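Local coordinates for glyoxalase 3 (Candida albicans, PDB 4LRU), which catalyses the conversion of methylglyoxal to D-lactate in a single step that needs no glutathione, detoxifying methylglyoxal produced inside the cell, at residues A[115-120]-A[145-150]; A[123-128]-A[133-138]. All blocks are in the same frame, centred on the assembly; numbering follows the deposited sequence.

Contact 1: A[115-120]-A[145-150]; sequences YPNAKD and FENLND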
loop_
_atom_site.group_PDB
_atom_site.type_symbol
_atom_site.label_atom_id
_atom_site.label_comp_id
_atom_site.label_asym_id
_atom_site.label_seq_id
_atom_site.Cartn_x
_atom_site.Cartn_y
_atom_site.Cartn_z
ATOM N N TYR A 115 -7.764 6.010 -1.984
ATOM C CA TYR A 115 -6.389 6.499 -2.106
ATOM C C TYR A 115 -6.235 7.666 -3.110
ATOM O O TYR A 115 -5.497 8.588 -2.838
ATOM C CB TYR A 115 -5.398 5.383 -2.453
ATOM C CG TYR A 115 -4.843 4.598 -1.262
ATOM C CD1 TYR A 115 -5.413 4.672 0.014
ATOM C CD2 TYR A 115 -3.765 3.742 -1.445
ATOM C CE1 TYR A 115 -4.894 3.932 1.069
ATOM C CE2 TYR A 115 -3.245 3.004 -0.407
ATOM C CZ TYR A 115 -3.817 3.073 0.847
ATOM O OH TYR A 115 -3.307 2.325 1.912
ATOM N N PRO A 116 -6.926 7.621 -4.267
ATOM C CA PRO A 116 -6.739 8.730 -5.210
ATOM C C PRO A 116 -7.166 10.107 -4.726
ATOM O O PRO A 116 -6.753 11.115 -5.310
ATOM C CB PRO A 116 -7.552 8.308 -6.428
ATOM C CG PRO A 116 -7.592 6.807 -6.352
ATOM C CD PRO A 116 -7.673 6.509 -4.877
ATOM N N ASN A 117 -8.016 10.155 -3.698
ATOM C CA ASN A 117 -8.478 11.427 -3.146
ATOM C C ASN A 117 -8.130 11.569 -1.680
ATOM O O ASN A 117 -8.660 12.460 -0.996
ATOM C CB ASN A 117 -9.984 11.566 -3.311
ATOM C CG ASN A 117 -10.417 11.485 -4.753
ATOM O OD1 ASN A 117 -11.282 10.686 -5.115
ATOM N ND2 ASN A 117 -9.827 12.320 -5.582
ATOM N N ALA A 118 -7.232 10.707 -1.208
ATOM C CA ALA A 118 -6.839 10.704 0.198
ATOM C C ALA A 118 -5.754 11.740 0.421
ATOM O O ALA A 118 -4.580 11.409 0.632
ATOM C CB ALA A 118 -6.381 9.322 0.624
ATOM N N LYS A 119 -6.163 13.011 0.443
ATOM C CA LYS A 119 -5.206 14.097 0.338
ATOM C C LYS A 119 -4.272 14.167 1.541
ATOM O O LYS A 119 -3.128 14.540 1.387
ATOM C CB LYS A 119 -5.923 15.422 0.090
ATOM C CG LYS A 119 -6.572 15.442 -1.291
ATOM C CD LYS A 119 -7.092 16.803 -1.695
ATOM C CE LYS A 119 -7.781 16.706 -3.047
ATOM N NZ LYS A 119 -6.836 16.312 -4.137
ATOM N N ASP A 120 -4.746 13.792 2.724
ATOM C CA ASP A 120 -3.876 13.794 3.909
ATOM C C ASP A 120 -2.786 12.710 3.833
ATOM O O ASP A 120 -1.590 13.001 4.049
ATOM C CB ASP A 120 -4.700 13.628 5.185
ATOM C CG ASP A 120 -5.574 14.838 5.476
ATOM O OD1 ASP A 120 -5.047 15.973 5.392
ATOM O OD2 ASP A 120 -6.766 14.650 5.830
ATOM N N PHE A 145 -0.739 7.255 -5.907
ATOM C CA PHE A 145 -0.042 8.171 -6.798
ATOM C C PHE A 145 -0.977 8.821 -7.813
ATOM O O PHE A 145 -0.586 9.708 -8.576
ATOM C CB PHE A 145 1.072 7.433 -7.559
ATOM C CG PHE A 145 2.112 6.800 -6.670
ATOM C CD1 PHE A 145 2.857 7.568 -5.799
ATOM C CD2 PHE A 145 2.361 5.435 -6.736
ATOM C CE1 PHE A 145 3.829 6.997 -4.994
ATOM C CE2 PHE A 145 3.313 4.851 -5.921
ATOM C CZ PHE A 145 4.044 5.632 -5.045
ATOM N N GLU A 146 -2.214 8.345 -7.870
ATOM C CA GLU A 146 -3.184 8.925 -8.770
ATOM C C GLU A 146 -3.564 10.325 -8.266
ATOM O O GLU A 146 -3.837 10.516 -7.085
ATOM C CB GLU A 146 -4.420 8.016 -8.875
ATOM C CG GLU A 146 -5.398 8.477 -9.936
ATOM C CD GLU A 146 -6.628 7.598 -10.065
ATOM O OE1 GLU A 146 -6.542 6.408 -9.725
ATOM O OE2 GLU A 146 -7.675 8.112 -10.529
ATOM N N ASN A 147 -3.534 11.294 -9.172
ATOM C CA ASN A 147 -3.775 12.708 -8.844
ATOM C C ASN A 147 -2.721 13.337 -7.947
ATOM O O ASN A 147 -2.961 14.395 -7.356
ATOM C CB ASN A 147 -5.145 12.910 -8.187
ATOM C CG ASN A 147 -6.266 12.266 -8.966
ATOM O OD1 ASN A 147 -6.374 12.446 -10.180
ATOM N ND2 ASN A 147 -7.127 11.526 -8.268
ATOM N N LEU A 148 -1.545 12.729 -7.845
ATOM C CA LEU A 148 -0.560 13.208 -6.875
ATOM C C LEU A 148 0.578 13.957 -7.548
ATOM O O LEU A 148 1.440 13.356 -8.195
ATOM C CB LEU A 148 -0.001 12.069 -6.042
ATOM C CG LEU A 148 0.904 12.493 -4.890
ATOM C CD1 LEU A 148 0.205 13.521 -4.005
ATOM C CD2 LEU A 148 1.337 11.283 -4.098
ATOM N N ASN A 149 0.595 15.271 -7.381
ATOM C CA ASN A 149 1.708 16.045 -7.897
ATOM C C ASN A 149 2.799 16.139 -6.827
ATOM O O ASN A 149 2.517 16.119 -5.624
ATOM C CB ASN A 149 1.224 17.406 -8.376
ATOM C CG ASN A 149 0.697 17.355 -9.806
ATOM O OD1 ASN A 149 0.497 16.279 -10.371
ATOM N ND2 ASN A 149 0.452 18.513 -10.382
ATOM N N ASP A 150 4.043 16.164 -7.271
ATOM C CA ASP A 150 5.184 16.388 -6.375
ATOM C C ASP A 150 5.393 17.899 -6.268
ATOM O O ASP A 150 5.574 18.574 -7.272
ATOM C CB ASP A 150 6.423 15.721 -6.977
ATOM C CG ASP A 150 7.647 15.812 -6.079
ATOM O OD1 ASP A 150 7.620 16.552 -5.070
ATOM O OD2 ASP A 150 8.642 15.127 -6.411
#
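Asn147 reaches Pro116 with the one hydrogen bond that joins residues 115-120 to 145-150: Asn147 ND2 donates to Pro116 O over 3.0 Å. At 178° the N-H points almost straight at the acceptor, which lies in the plane of the Asn147 amide. On the acceptor side the donor stands above the carbonyl plane, 44° out of it. Asn147 OD1 takes a hydrogen bond from Lys194, so both ends of this amide are held and its rotation is fixed. The carbonyl oxygen of Glu146 also comes near, 3.5 Å from Pro116 O, but these are two acceptors; the oxygen of Glu146 has a weak bond from Gln122 instead.

Backbone turns present these groups. Phe145 to Leu148 form a type II beta turn, closed by Leu148 N to Phe145 O at 3.3 Å, with Asn147 in its third position. On the other side, the 3-10 turn of Tyr115 and Pro116 runs through an inverse gamma turn centred on Ala118, the N-cap of helix 119-130. The contact thus joins the lead-in to that helix to the loop after the probable active-site residues Cys139 and His140, inside the DJ-1/PfpI fold.

Van der Waals contact comes from the proline ring, whose CB-CG edge lies over the face of the Glu146 carboxylate. Pro116 CG is 3.6 Å from Glu146 OE1, and Pro116 CB sits 3.8 Å from Glu146 CD. Glu146 gets there with CG opposite its backbone N (chi1 -173°) and an extended chain, while its OE2 makes a salt bridge with Lys194. At the exposed margin the Asn117 and Asn147 amides are nearly parallel, Asn117 ND2 lying 3.9 Å from Asn147 ND2 without bonding.

Contact 2: A[123-128]-A[133-138]; sequences KIATTV and GVVSAV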
loop_
_atom_site.group_PDB
_atom_site.type_symbol
_atom_site.label_atom_id
_atom_site.label_comp_id
_atom_site.label_asym_id
_atom_site.label_seq_id
_atom_site.Cartn_x
_atom_site.Cartn_y
_atom_site.Cartn_z
ATOM N N LYS A 123 -0.358 13.805 1.281
ATOM C CA LYS A 123 0.527 14.848 1.784
ATOM C C LYS A 123 1.661 14.231 2.604
ATOM O O LYS A 123 2.802 14.672 2.523
ATOM C CB LYS A 123 -0.254 15.867 2.626
ATOM C CG LYS A 123 0.603 16.973 3.229
ATOM C CD LYS A 123 1.161 17.875 2.142
ATOM C CE LYS A 123 1.895 19.081 2.706
ATOM N NZ LYS A 123 2.645 19.830 1.651
ATOM N N ILE A 124 1.359 13.185 3.368
ATOM C CA ILE A 124 2.431 12.457 4.069
ATOM C C ILE A 124 3.402 11.841 3.049
ATOM O O ILE A 124 4.628 11.994 3.171
ATOM C CB ILE A 124 1.905 11.391 5.045
ATOM C CG1 ILE A 124 0.958 12.038 6.058
ATOM C CG2 ILE A 124 3.092 10.683 5.713
ATOM C CD1 ILE A 124 0.305 11.074 7.032
ATOM N N ALA A 125 2.865 11.226 2.005
ATOM C CA ALA A 125 3.708 10.659 0.944
ATOM C C ALA A 125 4.631 11.697 0.307
ATOM O O ALA A 125 5.829 11.450 0.131
ATOM C CB ALA A 125 2.851 10.008 -0.118
ATOM N N THR A 126 4.100 12.865 -0.055
ATOM C CA THR A 126 4.933 13.853 -0.746
ATOM C C THR A 126 5.946 14.474 0.219
ATOM O O THR A 126 7.051 14.857 -0.192
ATOM C CB THR A 126 4.111 14.967 -1.446
ATOM O OG1 THR A 126 3.258 15.635 -0.501
ATOM C CG2 THR A 126 3.284 14.392 -2.577
ATOM N N THR A 127 5.561 14.611 1.492
ATOM C CA THR A 127 6.460 15.155 2.491
ATOM C C THR A 127 7.643 14.210 2.673
ATOM O O THR A 127 8.807 14.635 2.675
ATOM C CB THR A 127 5.724 15.395 3.828
ATOM O OG1 THR A 127 4.722 16.401 3.623
ATOM C CG2 THR A 127 6.665 15.858 4.889
ATOM N N VAL A 128 7.330 12.925 2.770
ATOM C CA VAL A 128 8.353 11.870 2.845
ATOM C C VAL A 128 9.266 11.923 1.628
ATOM O O VAL A 128 10.489 11.968 1.765
ATOM C CB VAL A 128 7.713 10.479 2.944
ATOM C CG1 VAL A 128 8.747 9.386 2.692
ATOM C CG2 VAL A 128 7.057 10.300 4.302
ATOM N N GLY A 133 13.096 10.708 1.774
ATOM C CA GLY A 133 12.552 9.424 2.158
ATOM C C GLY A 133 12.115 8.536 1.000
ATOM O O GLY A 133 12.287 8.885 -0.172
ATOM N N VAL A 134 11.548 7.384 1.337
ATOM C CA VAL A 134 11.114 6.414 0.341
ATOM C C VAL A 134 9.593 6.311 0.393
ATOM O O VAL A 134 8.997 6.178 1.474
ATOM C CB VAL A 134 11.794 5.043 0.558
ATOM C CG1 VAL A 134 11.080 3.944 -0.219
ATOM C CG2 VAL A 134 13.254 5.122 0.151
ATOM N N VAL A 135 8.976 6.366 -0.785
ATOM C CA VAL A 135 7.536 6.205 -0.927
ATOM C C VAL A 135 7.268 4.925 -1.718
ATOM O O VAL A 135 7.897 4.672 -2.754
ATOM C CB VAL A 135 6.905 7.406 -1.659
ATOM C CG1 VAL A 135 5.415 7.177 -1.885
ATOM C CG2 VAL A 135 7.136 8.685 -0.874
ATOM N N SER A 136 6.339 4.122 -1.217
ATOM C CA SER A 136 6.182 2.744 -1.655
ATOM C C SER A 136 4.734 2.311 -1.519
ATOM O O SER A 136 3.962 2.880 -0.748
ATOM C CB SER A 136 7.092 1.830 -0.858
ATOM O OG SER A 136 6.730 1.835 0.508
ATOM N N ALA A 137 4.368 1.291 -2.281
ATOM C CA ALA A 137 3.057 0.688 -2.175
ATOM C C ALA A 137 3.069 -0.682 -2.829
ATOM O O ALA A 137 3.875 -0.968 -3.718
ATOM C CB ALA A 137 2.019 1.580 -2.835
ATOM N N VAL A 138 2.132 -1.509 -2.400
ATOM C CA VAL A 138 1.961 -2.835 -2.988
ATOM C C VAL A 138 0.548 -3.009 -3.540
ATOM O O VAL A 138 -0.409 -2.444 -3.024
ATOM C CB VAL A 138 2.311 -3.938 -1.975
ATOM C CG1 VAL A 138 1.342 -3.959 -0.799
ATOM C CG2 VAL A 138 2.354 -5.305 -2.652
#
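Val128 faces strand 134-138 from helix 119-130, and its side chain can be followed outward. Val128 CB points at the strand and is nearest to Val135 CG2, at 4.2 Å; Val135 has two modelled conformers, so its exact methyl positions are less certain. The next step, along the CG1 branch, reaches the strand backbone: with that methyl opposite the backbone N (chi1 167°), Val128 CG1 comes to 3.8 Å from Gly133 CA. The same methyl lies 3.4 Å from Val134 O and 3.7 Å from Val134 N, so it rests on strand backbone more than on side chains. Its one side-chain neighbour on the strand is again Val135, whose CG2 is 4.0 Å from Val128 CG1.

Helix and strand are the second half of a beta-alpha-beta crossover: strand 102-105 lies beside strand 134-138, parallel to it, and helix 119-130, the longer of the helices in the connection, packs back on the sheet. The axes of the short segments approach to 7.8 Å with their directions 138° apart. Val134 points to the other face, where it meets Val232 and Phe236 of helix 225-236, so this strand is sandwiched between two helices.

One level deeper, Val135 turns its side chain to the helix and approaches Ala125, with Val135 CG1 4.2 Å from Ala125 CB. At the chain reversal Gly133 N donates to Val128 O over 2.9 Å. The N-H...O angle of 137° makes this a bent bond, from a residue five positions on in the chain, between the last turn of the helix and the start of the strand.

In the fold
The centres of contacts 1 and 2 lie 11 Å apart, and helix 119-130 links them: contact 1 is made by the residues leading into it, contact 2 by its later turns. Along the chain contact 2 is nested inside contact 1, in the order 115-120, 123-128, 133-138, 145-150. The two touch directly, with Leu148 CD1 packed 3.5 Å from Thr126 CG2, and Phe145 reaching the side chain of Val135. Strand 134-138, an inner strand of the mixed sheet between 102-105 and 216-219, runs straight into Cys139 and His140, inferred active-site residues. Helix 119-130, strand 134-138 and the following loop thus pack on one another next to these probable active-site residues.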